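Side-chain contacts in protein interacting with HSP90 1 (Saccharomyces cerevisiae, PDB 4CHH), which is involved in pre-rRNA processing, is required for the NOP58-snoRNA interaction, is a component of the R2TP complex and interacts with HSP90: residues C139-E144 / L151-I156; P72-N77 / F82-Q87; S30-I35 / D176-D181; C98-H103 / A166-L171; S122-I125 / Q130-E133. All blocks are in the same frame, centred on the assembly; numbering follows the deposited sequence.

Contact 1 of 5, residues C139-E144 / L151-I156; sequences CLESCE and LCRDRI
Glu-144 and Arg-153 form a two-pronged salt bridge between helix 129-147 and the loop that leaves strand 149-151. Arg-153 presents the end of its guanidinium, NH1 to Glu-144 OE2 and NH2 to Glu-144 OE1, each at 2.8 Å. Both carboxylate oxygens lie close to the guanidinium plane, whereas the nitrogens reach them from above the carboxylate plane, the two groups being turned 42° apart. Glu-144 OE2 takes a second, nearly straight bond from the backbone N of Leu-151, at 2.9 Å and on its anti lone pair, so one oxygen ties down both side chain and main chain. The bend at chi2 of Arg-153 (-55°) folds its chain back toward the helix; Glu-137, one helical turn before Glu-141, forms a salt bridge with NE.

Apolar contacts flank the salt bridge. Leu-140 CB sits over one face of the guanidinium, 3.8 Å from its plane, while its CD1 meets Ile-156 CD1 at 3.8 Å. Leu-140 CD2 and Cys-143 CB both touch Leu-151 CD1; Leu-151 also packs against Ile-61 of strand 58-66. Helix 129-147 thus packs on the sheet of the PIH1 N-terminal domain, the chain returns as strand 149-151, antiparallel to strand 29-47, and the end-on salt bridge ties the following loop back to the helix.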
# COMPACT_ATOMS: atom_id res chain seq x y z
N CYS A 139 2.06 2.86 -3.68
CA CYS A 139 1.05 1.88 -3.26
C CYS A 139 0.30 1.35 -4.48
O CYS A 139 0.13 0.14 -4.59
CB CYS A 139 0.08 2.47 -2.24
SG CYS A 139 0.84 2.76 -0.63
N LEU A 140 -0.09 2.23 -5.42
CA LEU A 140 -0.74 1.81 -6.65
C LEU A 140 0.18 0.92 -7.47
O LEU A 140 -0.25 -0.13 -7.94
CB LEU A 140 -1.18 3.03 -7.49
CG LEU A 140 -2.31 3.88 -6.90
CD1 LEU A 140 -2.27 5.29 -7.46
CD2 LEU A 140 -3.66 3.23 -7.12
N GLU A 141 1.45 1.33 -7.65
CA GLU A 141 2.43 0.52 -8.39
C GLU A 141 2.66 -0.83 -7.72
O GLU A 141 2.82 -1.83 -8.42
CB GLU A 141 3.78 1.25 -8.51
CG GLU A 141 3.70 2.48 -9.40
CD GLU A 141 4.95 3.36 -9.50
OE1 GLU A 141 5.77 3.37 -8.55
OE2 GLU A 141 5.06 4.09 -10.51
N SER A 142 2.66 -0.86 -6.37
CA SER A 142 2.87 -2.12 -5.64
C SER A 142 1.80 -3.15 -5.96
O SER A 142 2.15 -4.32 -6.13
CB SER A 142 2.95 -1.90 -4.14
OG SER A 142 4.03 -1.03 -3.87
N CYS A 143 0.51 -2.75 -6.05
CA CYS A 143 -0.57 -3.71 -6.36
C CYS A 143 -0.47 -4.14 -7.80
O CYS A 143 -0.68 -5.31 -8.11
CB CYS A 143 -1.94 -3.11 -6.04
SG CYS A 143 -2.09 -2.51 -4.33
N GLU A 144 -0.12 -3.18 -8.69
CA GLU A 144 0.06 -3.42 -10.12
C GLU A 144 1.16 -4.46 -10.38
O GLU A 144 0.99 -5.33 -11.22
CB GLU A 144 0.43 -2.12 -10.83
CG GLU A 144 -0.76 -1.19 -10.95
CD GLU A 144 -0.44 0.11 -11.63
OE1 GLU A 144 0.67 0.64 -11.41
OE2 GLU A 144 -1.32 0.61 -12.37
N LEU A 151 -4.12 0.04 -12.70
CA LEU A 151 -5.08 0.83 -11.90
C LEU A 151 -5.16 2.26 -12.41
O LEU A 151 -4.15 2.78 -12.87
CB LEU A 151 -4.72 0.80 -10.39
CG LEU A 151 -4.61 -0.64 -9.75
CD1 LEU A 151 -4.10 -0.58 -8.32
CD2 LEU A 151 -5.90 -1.41 -9.84
N CYS A 152 -6.35 2.86 -12.41
CA CYS A 152 -6.58 4.23 -12.90
C CYS A 152 -5.97 5.28 -11.96
O CYS A 152 -6.13 5.19 -10.74
CB CYS A 152 -8.07 4.50 -13.11
SG CYS A 152 -8.41 6.02 -14.03
N ARG A 153 -5.24 6.24 -12.54
CA ARG A 153 -4.63 7.38 -11.85
C ARG A 153 -5.59 8.59 -11.87
O ARG A 153 -5.39 9.54 -11.13
CB ARG A 153 -3.25 7.75 -12.48
CG ARG A 153 -2.18 6.60 -12.48
CD ARG A 153 -1.93 6.04 -11.08
NE ARG A 153 -0.67 5.29 -10.97
CZ ARG A 153 -0.54 3.99 -11.17
NH1 ARG A 153 -1.57 3.26 -11.56
NH2 ARG A 153 0.64 3.40 -11.00
N ASP A 154 -6.64 8.55 -12.69
CA ASP A 154 -7.59 9.69 -12.79
C ASP A 154 -8.81 9.47 -11.90
O ASP A 154 -9.19 10.38 -11.15
CB ASP A 154 -8.03 9.93 -14.24
CG ASP A 154 -6.90 10.12 -15.24
OD1 ASP A 154 -5.85 10.65 -14.84
OD2 ASP A 154 -7.06 9.72 -16.40
N ARG A 155 -9.43 8.28 -12.00
CA ARG A 155 -10.61 7.96 -11.20
C ARG A 155 -10.14 7.52 -9.84
O ARG A 155 -10.26 6.37 -9.47
CB ARG A 155 -11.48 6.90 -11.89
CG ARG A 155 -12.52 7.49 -12.83
CD ARG A 155 -12.02 7.51 -14.25
NE ARG A 155 -12.94 6.78 -15.12
CZ ARG A 155 -12.57 5.82 -15.96
NH1 ARG A 155 -11.29 5.47 -16.06
NH2 ARG A 155 -13.47 5.21 -16.71
N ILE A 156 -9.56 8.45 -9.13
CA ILE A 156 -8.94 8.25 -7.83
C ILE A 156 -9.63 9.14 -6.79
O ILE A 156 -10.01 10.28 -7.09
CB ILE A 156 -7.43 8.51 -7.94
CG1 ILE A 156 -6.65 8.03 -6.70
CG2 ILE A 156 -7.09 9.97 -8.34
CD1 ILE A 156 -5.13 7.73 -6.99

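Contact 2 of 5, residues P72-N77 / F82-Q87; sequences PEVDFN and FPLIIQ
Val-74 and Leu-84 mark the closest approach of the two backbones, their CA atoms 9.7 Å apart. Residues 72-77 run as an irregular, largely extended loop into helix 78-86, and residues 82-86 form the last turn of that helix, with Gln-87 just beyond, so the chain folds back on itself with side chains alone bridging the gap. Asn-77 stands at the N-cap position; its OD1 makes a weak hydrogen bond to the backbone N of Arg-79.

The main contact is aromatic. Phe-76 directs its ring edge at the face of Phe-82 in an offset edge-to-face pair, with centroids 5.7 Å apart and planes at 74°. The approach is through Phe-76 CZ, which lies 3.9 Å from Phe-82 CZ, at the rim of the receiving ring. Phe-76 holds CG anti to its backbone N (chi1 -179°), which carries the ring from the loop toward the helix. Farther along, Val-74 CG1 and Leu-84 CD1 meet more loosely at 4.3 Å.

Helix 129-147 lies against both rings: Leu-131 touches Phe-76 and Ile-134 touches Phe-82. The indole of Trp-90 touches Leu-84 and donates a hydrogen bond from NE1 to Val-74 O. This is a loop folded against the helix it leads into, an N-capped helix entry whose offset edge-to-face pair lies beside helix 129-147 at the domain surface.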
# COMPACT_ATOMS: atom_id res chain seq x y z
N PRO A 72 13.32 3.60 5.41
CA PRO A 72 14.57 4.10 4.80
C PRO A 72 15.64 4.38 5.85
O PRO A 72 15.33 4.81 6.97
CB PRO A 72 14.11 5.42 4.13
CG PRO A 72 12.66 5.23 3.90
CD PRO A 72 12.20 4.52 5.13
N GLU A 73 16.90 4.19 5.48
CA GLU A 73 18.05 4.49 6.33
C GLU A 73 18.24 6.00 6.46
O GLU A 73 18.61 6.48 7.53
CB GLU A 73 19.32 3.81 5.79
CG GLU A 73 19.37 2.33 6.11
CD GLU A 73 20.62 1.59 5.65
OE1 GLU A 73 20.99 1.71 4.46
OE2 GLU A 73 21.23 0.90 6.50
N VAL A 74 17.91 6.75 5.38
CA VAL A 74 17.97 8.21 5.35
C VAL A 74 16.63 8.76 5.88
O VAL A 74 15.57 8.50 5.30
CB VAL A 74 18.29 8.77 3.92
CG1 VAL A 74 18.22 10.29 3.91
CG2 VAL A 74 19.66 8.29 3.43
N ASP A 75 16.70 9.54 6.98
CA ASP A 75 15.57 10.20 7.64
C ASP A 75 14.90 11.19 6.67
O ASP A 75 15.59 11.79 5.85
CB ASP A 75 16.07 10.94 8.91
CG ASP A 75 14.96 11.43 9.83
OD1 ASP A 75 13.89 10.76 9.90
OD2 ASP A 75 15.15 12.49 10.47
N PHE A 76 13.55 11.34 6.75
CA PHE A 76 12.87 12.23 5.80
C PHE A 76 13.15 13.69 6.09
O PHE A 76 12.80 14.24 7.13
CB PHE A 76 11.34 12.00 5.69
CG PHE A 76 10.70 12.93 4.67
CD1 PHE A 76 10.97 12.80 3.31
CD2 PHE A 76 9.88 13.98 5.08
CE1 PHE A 76 10.45 13.71 2.38
CE2 PHE A 76 9.34 14.87 4.14
CZ PHE A 76 9.63 14.73 2.80
N ASN A 77 13.76 14.30 5.10
CA ASN A 77 14.07 15.72 4.96
C ASN A 77 13.86 15.99 3.47
O ASN A 77 14.55 15.37 2.65
CB ASN A 77 15.47 16.03 5.47
CG ASN A 77 15.82 17.51 5.39
OD1 ASN A 77 15.85 18.13 4.32
ND2 ASN A 77 16.14 18.09 6.53
N PHE A 82 13.79 14.28 -1.82
CA PHE A 82 13.16 14.36 -3.16
C PHE A 82 14.19 14.14 -4.29
O PHE A 82 13.91 13.35 -5.19
CB PHE A 82 12.32 15.63 -3.34
CG PHE A 82 11.07 15.59 -2.47
CD1 PHE A 82 10.23 14.48 -2.48
CD2 PHE A 82 10.73 16.67 -1.66
CE1 PHE A 82 9.07 14.45 -1.68
CE2 PHE A 82 9.57 16.64 -0.86
CZ PHE A 82 8.74 15.52 -0.89
N PRO A 83 15.42 14.71 -4.23
CA PRO A 83 16.42 14.38 -5.25
C PRO A 83 16.78 12.88 -5.25
O PRO A 83 16.92 12.31 -6.32
CB PRO A 83 17.62 15.25 -4.83
CG PRO A 83 16.98 16.44 -4.17
CD PRO A 83 15.95 15.74 -3.31
N LEU A 84 16.85 12.23 -4.06
CA LEU A 84 17.13 10.78 -3.96
C LEU A 84 16.01 9.94 -4.57
O LEU A 84 16.29 8.90 -5.16
CB LEU A 84 17.35 10.35 -2.50
CG LEU A 84 18.62 10.82 -1.82
CD1 LEU A 84 18.60 10.42 -0.36
CD2 LEU A 84 19.89 10.26 -2.53
N ILE A 85 14.75 10.41 -4.45
CA ILE A 85 13.61 9.72 -5.05
C ILE A 85 13.75 9.75 -6.57
O ILE A 85 13.62 8.71 -7.21
CB ILE A 85 12.26 10.31 -4.57
CG1 ILE A 85 12.03 9.95 -3.07
CG2 ILE A 85 11.07 9.85 -5.51
CD1 ILE A 85 10.74 10.63 -2.43
N ILE A 86 14.09 10.92 -7.15
CA ILE A 86 14.32 11.09 -8.60
C ILE A 86 15.48 10.17 -9.03
O ILE A 86 15.40 9.54 -10.09
CB ILE A 86 14.58 12.58 -8.95
CG1 ILE A 86 13.27 13.40 -8.85
CG2 ILE A 86 15.27 12.79 -10.35
CD1 ILE A 86 13.52 14.89 -8.51
N GLN A 87 16.49 10.02 -8.18
CA GLN A 87 17.66 9.16 -8.48
C GLN A 87 17.39 7.66 -8.25
O GLN A 87 18.33 6.87 -8.43
CB GLN A 87 18.86 9.58 -7.63
CG GLN A 87 19.40 10.99 -7.94
CD GLN A 87 20.36 11.47 -6.85
OE1 GLN A 87 20.95 10.69 -6.10
NE2 GLN A 87 20.47 12.77 -6.69

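Contact 3 of 5, residues S30-I35 / D176-D181; sequences SKIEPI and DELHQD
Leu-178 makes a small, buried van der Waals contact, apolar at Ile-32 and against the serine side chain at Ser-30, joining the tail that follows strand 171-174 to the beginning of strand 29-47. The two ends of the modelled chain meet here, though the segments come no nearer than 8.3 Å between CA atoms, at Ser-30 and Leu-178, and the link is made by side chains. The two methyls of Leu-178 divide the work. CD1 lies against the serine, 3.6 Å from Ser-30 OG and 3.9 Å from Ser-30 CB. CD2 rests 3.9 Å from Ile-32 CD1, the two side chains running alongside in opposite senses. In Leu-178, CG is anti to the carbonyl carbon (chi1 -75°), and the fork beyond it spans Ser-30 and Ile-32, alternate residues pointing to the same face of the strand. With an alanine here both methyls would be gone, which is likely to open a gap against Ile-32 and leave Ser-30 without its apolar neighbour.

The backbone of strand 29-47 bonds to strand 171-174 through Ser-30 with Val-173 and Ile-32 with Leu-171. Val-173 also touches both Ile-32 and Leu-178, so the tail turns back over its own strand, while Ile-32 also touches Ser-66 at the end of strand 58-66 and Leu-68 in the loop beyond.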
# COMPACT_ATOMS: atom_id res chain seq x y z
N SER A 30 6.85 -14.87 9.90
CA SER A 30 6.41 -13.90 10.89
C SER A 30 5.12 -13.24 10.43
O SER A 30 4.86 -13.15 9.22
CB SER A 30 7.48 -12.83 11.13
OG SER A 30 8.54 -13.33 11.92
N LYS A 31 4.33 -12.75 11.38
CA LYS A 31 3.08 -12.07 11.10
C LYS A 31 3.21 -10.60 11.45
O LYS A 31 3.79 -10.23 12.48
CB LYS A 31 1.90 -12.71 11.85
CG LYS A 31 1.61 -14.17 11.49
CD LYS A 31 0.62 -14.31 10.36
CE LYS A 31 0.07 -15.71 10.29
NZ LYS A 31 -1.10 -15.79 9.37
N ILE A 32 2.70 -9.76 10.59
CA ILE A 32 2.64 -8.32 10.81
C ILE A 32 1.17 -7.99 10.86
O ILE A 32 0.47 -8.26 9.89
CB ILE A 32 3.40 -7.52 9.72
CG1 ILE A 32 4.92 -7.83 9.70
CG2 ILE A 32 3.13 -6.01 9.87
CD1 ILE A 32 5.71 -7.17 8.52
N GLU A 33 0.70 -7.44 11.98
CA GLU A 33 -0.70 -7.02 12.14
C GLU A 33 -0.76 -5.51 11.85
O GLU A 33 -0.24 -4.72 12.63
CB GLU A 33 -1.23 -7.38 13.53
CG GLU A 33 -1.15 -8.88 13.79
CD GLU A 33 -2.34 -9.43 14.54
OE1 GLU A 33 -2.42 -9.25 15.78
OE2 GLU A 33 -3.21 -10.06 13.89
N PRO A 34 -1.30 -5.10 10.68
CA PRO A 34 -1.25 -3.67 10.32
C PRO A 34 -2.21 -2.78 11.11
O PRO A 34 -3.26 -3.23 11.55
CB PRO A 34 -1.62 -3.66 8.83
CG PRO A 34 -1.57 -5.09 8.39
CD PRO A 34 -1.90 -5.90 9.60
N ILE A 35 -1.83 -1.51 11.29
CA ILE A 35 -2.63 -0.49 11.97
C ILE A 35 -3.30 0.35 10.87
O ILE A 35 -2.59 0.93 10.04
CB ILE A 35 -1.75 0.37 12.96
CG1 ILE A 35 -1.05 -0.51 14.04
CG2 ILE A 35 -2.60 1.51 13.62
CD1 ILE A 35 0.24 0.08 14.65
N ASP A 176 13.74 -12.16 6.75
CA ASP A 176 14.61 -11.22 6.03
C ASP A 176 13.81 -10.03 5.42
O ASP A 176 14.41 -9.10 4.87
CB ASP A 176 15.42 -11.95 4.93
CG ASP A 176 16.76 -11.30 4.64
OD1 ASP A 176 17.67 -11.42 5.50
OD2 ASP A 176 16.89 -10.68 3.57
N GLU A 177 12.46 -10.06 5.54
CA GLU A 177 11.59 -8.99 5.06
C GLU A 177 11.27 -7.99 6.18
O GLU A 177 10.79 -6.89 5.90
CB GLU A 177 10.29 -9.55 4.46
CG GLU A 177 10.47 -10.28 3.14
CD GLU A 177 9.19 -10.91 2.63
OE1 GLU A 177 8.80 -11.98 3.14
OE2 GLU A 177 8.56 -10.30 1.73
N LEU A 178 11.50 -8.38 7.44
CA LEU A 178 11.21 -7.54 8.61
C LEU A 178 12.21 -6.41 8.77
O LEU A 178 13.35 -6.53 8.33
CB LEU A 178 11.25 -8.40 9.89
CG LEU A 178 10.07 -9.34 10.16
CD1 LEU A 178 10.37 -10.24 11.38
CD2 LEU A 178 8.78 -8.57 10.39
N HIS A 179 11.79 -5.32 9.49
CA HIS A 179 12.65 -4.21 9.90
C HIS A 179 13.86 -4.86 10.64
O HIS A 179 13.64 -5.74 11.49
CB HIS A 179 11.84 -3.28 10.82
CG HIS A 179 12.57 -2.07 11.34
ND1 HIS A 179 13.68 -2.18 12.16
CD2 HIS A 179 12.23 -0.76 11.24
CE1 HIS A 179 14.02 -0.95 12.48
NE2 HIS A 179 13.17 -0.06 11.95
N GLN A 180 15.10 -4.47 10.28
CA GLN A 180 16.36 -5.00 10.83
C GLN A 180 16.30 -5.26 12.35
O GLN A 180 16.75 -6.31 12.81
CB GLN A 180 17.52 -4.03 10.53
CG GLN A 180 18.90 -4.69 10.50
CD GLN A 180 19.02 -5.79 9.47
OE1 GLN A 180 19.28 -6.94 9.80
NE2 GLN A 180 18.81 -5.46 8.20
N ASP A 181 15.76 -4.30 13.15
CA ASP A 181 15.70 -4.44 14.62
C ASP A 181 14.66 -5.48 15.11
O ASP A 181 14.63 -5.83 16.30
CB ASP A 181 15.44 -3.09 15.31
CG ASP A 181 16.44 -1.99 14.98
OD1 ASP A 181 17.47 -2.29 14.33
OD2 ASP A 181 16.18 -0.82 15.35

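Contact 4 of 5, residues C98-H103 / A166-L171; sequences CYRMDH and AELPAL
Arg-100 and Pro-169 meet with the proline ring packed over one face of the guanidinium. Pro-169 CD sits 3.3 Å above the guanidinium plane, over its centre, and lies 3.4 Å from Arg-100 CZ; the neighbouring Pro-169 CG is 3.5 Å from Arg-100 NH1. The chain of Arg-100 sets off with CG between the backbone N and the carbonyl carbon (chi1 66°), then runs extended to NE, which carries the guanidinium across to the proline. Leu-168 CD2 makes a looser van der Waals contact at the guanidinium edge, 4.0 Å from Arg-100 NH2.

The polar links lie round the rim. A water in the guanidinium plane accepts from Arg-100 NH2 at 3.0 Å and donates to Ala-166 O at the same length, joining side chain to loop backbone. NH2 also forms a salt bridge with Asp-114. A leucine in place of Arg-100 would probably leave Asp-114 without this charged mate and break the water link to Ala-166, besides losing the flat group that Pro-169 packs on.

Strand 95-103 pairs with strand 109-118, Arg-100 bonding to Val-112 through the backbone, and Asp-114 of that second strand also touches Leu-168 and Pro-169. The loop before strand 171-174 therefore passes over this part of the sheet, with Leu-168 reaching Asn-62 and Cys-64 of strand 58-66.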
# COMPACT_ATOMS: atom_id res chain seq x y z
N CYS A 98 -2.05 -10.05 -0.50
CA CYS A 98 -2.74 -10.58 -1.67
C CYS A 98 -4.10 -9.82 -1.72
O CYS A 98 -4.52 -9.29 -0.68
CB CYS A 98 -2.92 -12.09 -1.54
SG CYS A 98 -4.21 -12.57 -0.36
N TYR A 99 -4.72 -9.69 -2.90
CA TYR A 99 -5.98 -8.97 -2.95
C TYR A 99 -7.08 -9.82 -2.34
O TYR A 99 -6.97 -11.04 -2.25
CB TYR A 99 -6.36 -8.50 -4.39
CG TYR A 99 -6.63 -9.63 -5.36
CD1 TYR A 99 -7.88 -10.26 -5.40
CD2 TYR A 99 -5.65 -10.06 -6.25
CE1 TYR A 99 -8.11 -11.34 -6.25
CE2 TYR A 99 -5.88 -11.12 -7.12
CZ TYR A 99 -7.12 -11.75 -7.13
OH TYR A 99 -7.36 -12.78 -8.00
N ARG A 100 -8.14 -9.16 -1.91
CA ARG A 100 -9.31 -9.87 -1.43
C ARG A 100 -10.54 -9.24 -2.06
O ARG A 100 -10.44 -8.17 -2.68
CB ARG A 100 -9.36 -10.00 0.11
CG ARG A 100 -9.52 -8.76 0.89
CD ARG A 100 -9.19 -9.06 2.35
NE ARG A 100 -9.08 -7.80 3.08
CZ ARG A 100 -7.96 -7.11 3.22
NH1 ARG A 100 -6.82 -7.59 2.75
NH2 ARG A 100 -7.97 -5.97 3.87
N MET A 101 -11.66 -9.97 -2.07
CA MET A 101 -12.86 -9.48 -2.71
C MET A 101 -13.89 -9.02 -1.71
O MET A 101 -14.11 -9.66 -0.68
CB MET A 101 -13.48 -10.53 -3.65
CG MET A 101 -12.73 -10.70 -4.93
SD MET A 101 -13.54 -11.79 -6.11
CE MET A 101 -12.05 -12.39 -7.06
N ASP A 102 -14.50 -7.89 -2.02
CA ASP A 102 -15.63 -7.30 -1.33
C ASP A 102 -16.70 -7.04 -2.38
O ASP A 102 -16.49 -7.34 -3.55
CB ASP A 102 -15.25 -6.04 -0.52
CG ASP A 102 -16.10 -5.83 0.73
OD1 ASP A 102 -17.27 -6.31 0.76
OD2 ASP A 102 -15.60 -5.19 1.69
N HIS A 103 -17.88 -6.61 -1.96
CA HIS A 103 -18.96 -6.37 -2.91
C HIS A 103 -19.63 -5.05 -2.59
O HIS A 103 -19.73 -4.72 -1.41
CB HIS A 103 -19.97 -7.53 -2.90
CG HIS A 103 -19.44 -8.81 -3.46
ND1 HIS A 103 -18.62 -9.65 -2.71
CD2 HIS A 103 -19.64 -9.37 -4.68
CE1 HIS A 103 -18.34 -10.68 -3.49
NE2 HIS A 103 -18.92 -10.56 -4.69
N ALA A 166 -13.62 -5.30 7.09
CA ALA A 166 -13.48 -5.54 8.53
C ALA A 166 -11.99 -5.47 8.93
O ALA A 166 -11.21 -4.80 8.24
CB ALA A 166 -14.11 -6.89 8.90
N GLU A 167 -11.58 -6.15 10.00
CA GLU A 167 -10.19 -6.14 10.48
C GLU A 167 -9.19 -6.42 9.34
O GLU A 167 -9.47 -7.26 8.49
CB GLU A 167 -10.02 -7.18 11.60
CG GLU A 167 -10.95 -6.96 12.79
N LEU A 168 -8.07 -5.67 9.28
CA LEU A 168 -7.02 -5.86 8.28
C LEU A 168 -6.34 -7.18 8.60
O LEU A 168 -5.90 -7.35 9.74
CB LEU A 168 -6.00 -4.70 8.28
CG LEU A 168 -6.51 -3.27 7.96
CD1 LEU A 168 -5.36 -2.28 7.95
CD2 LEU A 168 -7.31 -3.22 6.65
N PRO A 169 -6.30 -8.17 7.68
CA PRO A 169 -5.69 -9.46 8.02
C PRO A 169 -4.17 -9.35 8.16
O PRO A 169 -3.56 -8.40 7.63
CB PRO A 169 -6.10 -10.37 6.86
CG PRO A 169 -6.29 -9.44 5.71
CD PRO A 169 -6.81 -8.17 6.29
N ALA A 170 -3.57 -10.28 8.93
CA ALA A 170 -2.12 -10.26 9.15
C ALA A 170 -1.37 -10.53 7.85
O ALA A 170 -1.85 -11.24 6.97
CB ALA A 170 -1.71 -11.29 10.21
N LEU A 171 -0.19 -9.93 7.74
CA LEU A 171 0.71 -10.14 6.62
C LEU A 171 1.71 -11.18 7.02
O LEU A 171 2.32 -11.07 8.09
CB LEU A 171 1.41 -8.86 6.21
CG LEU A 171 0.54 -7.77 5.61
CD1 LEU A 171 1.14 -6.42 5.88
CD2 LEU A 171 0.40 -7.98 4.12
O HOH W 1 -10.48 -5.10 5.36

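Contact 5 of 5, residues S122-I125 / Q130-E133; sequences SRWI and QLRE
Ile-125 and Arg-132 bring helices 119-127 and 129-147 within 4.5 Å at their CA atoms, close to the short turn between the two. Two side chains of the second helix carry the contact. Leu-131 sets its branched end against Trp-124 and Ile-125: its CD2 touches Trp-124 CB at 3.7 Å, and its CG lies 3.8 Å from Ile-125 CG2, with the leucine and isoleucine crossing at about a right angle. The indole itself leads away from this contact, toward Pro-72 and Asp-75.

Arg-132 runs extended past the carbonyl of Ile-125. With CG anti to the backbone N (chi1 -168°) and the chain straight to NE, its methylene groups pass close by; both CB and CD come within 3.4 Å of Ile-125 O. The same carbonyl lies at the edge of the guanidinium, where NH1 is 3.6 Å from Ile-125 O. The charged end continues to a cation-pi contact with Phe-38 of strand 29-47, which also touches Ile-125.

The chemistry is therefore mixed: Leu-131 supplies aliphatic packing, while the arginine's methylenes line the carbonyl of Ile-125 and its guanidinium probably places positive charge where it favours both the carbonyl dipole and the aromatic ring.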
# COMPACT_ATOMS: atom_id res chain seq x y z
N SER A 122 4.45 6.56 8.07
CA SER A 122 3.04 6.97 8.10
C SER A 122 2.90 8.37 8.71
O SER A 122 1.97 9.09 8.36
CB SER A 122 2.18 5.96 8.85
OG SER A 122 2.17 6.15 10.26
N ARG A 123 3.83 8.75 9.62
CA ARG A 123 3.82 10.08 10.25
C ARG A 123 4.42 11.12 9.31
O ARG A 123 3.95 12.25 9.27
CB ARG A 123 4.54 10.06 11.62
CG ARG A 123 3.76 9.33 12.74
CD ARG A 123 2.53 8.59 12.25
NE ARG A 123 1.31 9.33 12.49
CZ ARG A 123 0.11 9.00 12.02
NH1 ARG A 123 -0.04 7.95 11.23
NH2 ARG A 123 -0.94 9.74 12.32
N TRP A 124 5.44 10.76 8.53
CA TRP A 124 6.08 11.67 7.56
C TRP A 124 5.07 12.15 6.52
O TRP A 124 5.08 13.32 6.17
CB TRP A 124 7.24 10.97 6.82
CG TRP A 124 8.41 10.53 7.65
CD1 TRP A 124 8.79 11.01 8.87
CD2 TRP A 124 9.41 9.58 7.26
NE1 TRP A 124 9.91 10.35 9.30
CE2 TRP A 124 10.33 9.49 8.33
CE3 TRP A 124 9.62 8.78 6.11
CZ2 TRP A 124 11.46 8.65 8.28
CZ3 TRP A 124 10.75 7.97 6.06
CH2 TRP A 124 11.63 7.88 7.15
N ILE A 125 4.22 11.22 6.02
CA ILE A 125 3.26 11.53 4.95
C ILE A 125 2.07 12.38 5.48
O ILE A 125 1.33 12.93 4.67
CB ILE A 125 2.82 10.27 4.15
CG1 ILE A 125 2.07 9.24 5.05
CG2 ILE A 125 4.05 9.65 3.45
CD1 ILE A 125 1.34 8.13 4.34
N GLN A 130 3.56 16.44 -0.53
CA GLN A 130 4.26 15.97 -1.72
C GLN A 130 4.71 14.52 -1.51
O GLN A 130 4.56 13.72 -2.43
CB GLN A 130 5.48 16.87 -2.06
CG GLN A 130 5.07 18.20 -2.73
CD GLN A 130 4.26 19.14 -1.84
OE1 GLN A 130 4.56 19.35 -0.65
NE2 GLN A 130 3.21 19.72 -2.40
N LEU A 131 5.24 14.19 -0.32
CA LEU A 131 5.64 12.81 0.02
C LEU A 131 4.40 11.89 0.03
O LEU A 131 4.43 10.79 -0.52
CB LEU A 131 6.39 12.76 1.37
CG LEU A 131 6.98 11.37 1.77
CD1 LEU A 131 8.07 10.91 0.82
CD2 LEU A 131 7.51 11.37 3.19
N ARG A 132 3.28 12.36 0.59
CA ARG A 132 2.03 11.58 0.61
C ARG A 132 1.59 11.19 -0.84
O ARG A 132 1.23 10.04 -1.09
CB ARG A 132 0.92 12.40 1.31
CG ARG A 132 -0.33 11.58 1.65
CD ARG A 132 -1.25 12.40 2.53
NE ARG A 132 -2.46 11.67 2.94
CZ ARG A 132 -2.64 11.08 4.12
NH1 ARG A 132 -1.66 11.04 5.01
NH2 ARG A 132 -3.79 10.49 4.40
N GLU A 133 1.62 12.17 -1.78
CA GLU A 133 1.26 11.89 -3.18
C GLU A 133 2.14 10.81 -3.79
O GLU A 133 1.65 9.95 -4.52
CB GLU A 133 1.40 13.16 -4.04
CG GLU A 133 0.22 14.11 -3.95
CD GLU A 133 0.58 15.57 -4.20
OE1 GLU A 133 1.64 15.83 -4.83
OE2 GLU A 133 -0.20 16.45 -3.77

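Overall arrangement
All five contacts lie in the PIH1 N-terminal domain. Contact 3, joining the two ends of the modelled chain, encloses the rest: contact 2 comes first within its loop, then contact 4, whose own loop contains contact 5 followed by contact 1. Contacts 1 and 5 share helix 129-147, their centres 17 Å apart. Contacts 2 and 5 touch, with centres 12 Å apart: loop 72-77 packs through Phe-76 on helices 119-127 and 129-147, and helix 78-86 meets helix 129-147 through Phe-82 on Gln-130. Contacts 3 and 4 meet on the sheet, through Ile-32 and Leu-171. Contacts 2 and 4, 31 Å apart between centres, lie on opposite sides of the chain's centre, so the contacts are spread over the domain.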